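Paenibacillus xanthan lyase (Paenibacillus, PDB 6F2P) cleaves the polysaccharide xanthan as a lyase of family 8, probably by beta-elimination, and carries several bound calcium ions. Local coordinates at residues Gly797-Ala802 against Gly888-Leu893. Numbering follows the deposited sequence.
Sequences GFNNNA and GYKLML. With CA (calcium ion), chain D.
The Lys890 side chain runs past Phe798 O and crosses Asn799 obliquely, and it can be traced atom by atom. CB sits 3.2 Å from Phe798 O, and CG and CD stay beside that same oxygen. CE then approaches Asn799 OD1, with Asn799 CA slightly farther off, and NZ ends 3.1 Å from Asn799 OD1 in a hydrogen bond with the ammonium tilted 18° from the carbonyl plane. The reach follows from a chain extended beyond CG (chi2 -176°, chi3 180°). Asn799 ND2 bonds instead to Thr781 O, which leaves the amide gripped at both ends. Between the backbones, Phe798 N donates to Leu891 O at 2.7 Å. On the sheet face that carries Phe798 and Leu891, Leu891 CD2 rests over one face of the Phe798 ring, 4.1 Å from its centroid. Leu893 CD2 meets Phe798 CZ at 3.7 Å, while Leu877 and Phe809 extend this apolar cluster into the facing sheet. Farther along, Ala802 CA lies over one face of the Tyr889 ring, 4.2 Å from its centroid, a CH-pi contact. Asn801 OD1 binds calcium with Asp780 and Asp805. Antiparallel strands 794-798 and 891-900 thus lead, on the 797-802 side, into a calcium-binding loop at one end of a two-sheet beta-sandwich, resembling calcium-binding carbohydrate-binding modules.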
loop_
_atom_site.group_PDB
_atom_site.type_symbol
_atom_site.label_atom_id
_atom_site.label_comp_id
_atom_site.label_asym_id
_atom_site.label_seq_id
_atom_site.Cartn_x
_atom_site.Cartn_y
_atom_site.Cartn_z
ATOM N N GLY A 797 -23.226 -13.655 -17.933
ATOM C CA GLY A 797 -24.620 -13.295 -17.765
ATOM C C GLY A 797 -24.751 -12.073 -16.891
ATOM O O GLY A 797 -24.480 -12.128 -15.697
ATOM N N PHE A 798 -25.144 -10.958 -17.491
ATOM C CA PHE A 798 -25.434 -9.758 -16.723
ATOM C C PHE A 798 -26.684 -10.044 -15.911
ATOM O O PHE A 798 -27.530 -10.829 -16.336
ATOM C CB PHE A 798 -25.702 -8.565 -17.642
ATOM C CG PHE A 798 -24.474 -8.005 -18.296
ATOM C CD1 PHE A 798 -23.339 -8.790 -18.483
ATOM C CD2 PHE A 798 -24.451 -6.686 -18.726
ATOM C CE1 PHE A 798 -22.201 -8.269 -19.097
ATOM C CE2 PHE A 798 -23.319 -6.153 -19.337
ATOM C CZ PHE A 798 -22.191 -6.946 -19.524
ATOM N N ASN A 799 -26.803 -9.411 -14.751
ATOM C CA ASN A 799 -27.997 -9.557 -13.923
ATOM C C ASN A 799 -28.713 -8.232 -13.741
ATOM O O ASN A 799 -29.487 -8.063 -12.802
ATOM C CB ASN A 799 -27.636 -10.157 -12.571
ATOM C CG ASN A 799 -27.350 -11.635 -12.664
ATOM O OD1 ASN A 799 -28.177 -12.403 -13.156
ATOM N ND2 ASN A 799 -26.166 -12.043 -12.215
ATOM N N ASN A 800 -28.438 -7.305 -14.653
ATOM C CA ASN A 800 -28.970 -5.950 -14.607
ATOM C C ASN A 800 -30.482 -5.884 -14.414
ATOM O O ASN A 800 -31.233 -6.524 -15.155
ATOM C CB ASN A 800 -28.548 -5.189 -15.862
ATOM C CG ASN A 800 -27.038 -5.143 -16.028
ATOM O OD1 ASN A 800 -26.335 -6.082 -15.649
ATOM N ND2 ASN A 800 -26.530 -4.045 -16.582
ATOM N N ASN A 801 -30.894 -5.102 -13.408
ATOM C CA ASN A 801 -32.285 -4.981 -12.955
ATOM C C ASN A 801 -33.087 -3.965 -13.723
ATOM O O ASN A 801 -34.275 -4.153 -13.950
ATOM C CB ASN A 801 -32.347 -4.497 -11.502
ATOM C CG ASN A 801 -31.689 -5.433 -10.540
ATOM O OD1 ASN A 801 -30.848 -5.016 -9.742
ATOM N ND2 ASN A 801 -32.078 -6.704 -10.581
ATOM N N ALA A 802 -32.444 -2.856 -14.068
ATOM C CA ALA A 802 -33.169 -1.670 -14.492
ATOM C C ALA A 802 -32.342 -0.785 -15.410
ATOM O O ALA A 802 -31.156 -1.024 -15.620
ATOM C CB ALA A 802 -33.617 -0.879 -13.269
ATOM N N GLY A 888 -36.541 -9.457 -18.982
ATOM C CA GLY A 888 -36.024 -8.335 -18.226
ATOM C C GLY A 888 -34.909 -7.617 -18.961
ATOM O O GLY A 888 -34.956 -7.454 -20.180
ATOM N N TYR A 889 -33.892 -7.205 -18.216
ATOM C CA TYR A 889 -32.856 -6.343 -18.761
ATOM C C TYR A 889 -31.490 -7.019 -18.836
ATOM O O TYR A 889 -30.480 -6.360 -19.090
ATOM C CB TYR A 889 -32.734 -5.076 -17.915
ATOM C CG TYR A 889 -33.986 -4.229 -17.843
ATOM C CD1 TYR A 889 -34.903 -4.387 -16.807
ATOM C CD2 TYR A 889 -34.243 -3.254 -18.799
ATOM C CE1 TYR A 889 -36.046 -3.595 -16.725
ATOM C CE2 TYR A 889 -35.384 -2.460 -18.731
ATOM C CZ TYR A 889 -36.282 -2.636 -17.694
ATOM O OH TYR A 889 -37.409 -1.846 -17.639
ATOM N N LYS A 890 -31.453 -8.330 -18.622
ATOM C CA LYS A 890 -30.177 -9.042 -18.574
ATOM C C LYS A 890 -29.502 -9.191 -19.936
ATOM O O LYS A 890 -29.931 -8.603 -20.934
ATOM C CB LYS A 890 -30.339 -10.397 -17.883
ATOM C CG LYS A 890 -30.806 -10.268 -16.440
ATOM C CD LYS A 890 -30.866 -11.612 -15.732
ATOM C CE LYS A 890 -31.328 -11.435 -14.293
ATOM N NZ LYS A 890 -31.200 -12.697 -13.520
ATOM N N LEU A 891 -28.432 -9.976 -19.967
ATOM C CA LEU A 891 -27.649 -10.119 -21.182
ATOM C C LEU A 891 -26.671 -11.270 -21.030
ATOM O O LEU A 891 -26.146 -11.510 -19.938
ATOM C CB LEU A 891 -26.890 -8.822 -21.458
ATOM C CG LEU A 891 -25.980 -8.711 -22.682
ATOM C CD1 LEU A 891 -26.787 -8.747 -23.975
ATOM C CD2 LEU A 891 -25.161 -7.431 -22.598
ATOM N N MET A 892 -26.443 -11.991 -22.122
ATOM C CA MET A 892 -25.436 -13.042 -22.150
ATOM C C MET A 892 -24.267 -12.622 -23.042
ATOM O O MET A 892 -24.262 -12.896 -24.246
ATOM C CB MET A 892 -26.041 -14.358 -22.653
ATOM C CG MET A 892 -26.935 -15.069 -21.650
ATOM S SD MET A 892 -26.014 -15.736 -20.247
ATOM C CE MET A 892 -27.317 -15.812 -19.020
ATOM N N LEU A 893 -23.280 -11.955 -22.449
ATOM C CA LEU A 893 -22.128 -11.447 -23.193
ATOM C C LEU A 893 -21.037 -12.510 -23.371
ATOM O O LEU A 893 -20.546 -13.075 -22.394
ATOM C CB LEU A 893 -21.567 -10.214 -22.481
ATOM C CG LEU A 893 -20.327 -9.503 -23.024
ATOM C CD1 LEU A 893 -20.506 -9.086 -24.477
ATOM C CD2 LEU A 893 -20.039 -8.290 -22.152
HETATM CA CA CA D . -29.702 -2.820 -10.366
HETATM O O HOH W 1 -33.648 -8.035 -15.883
#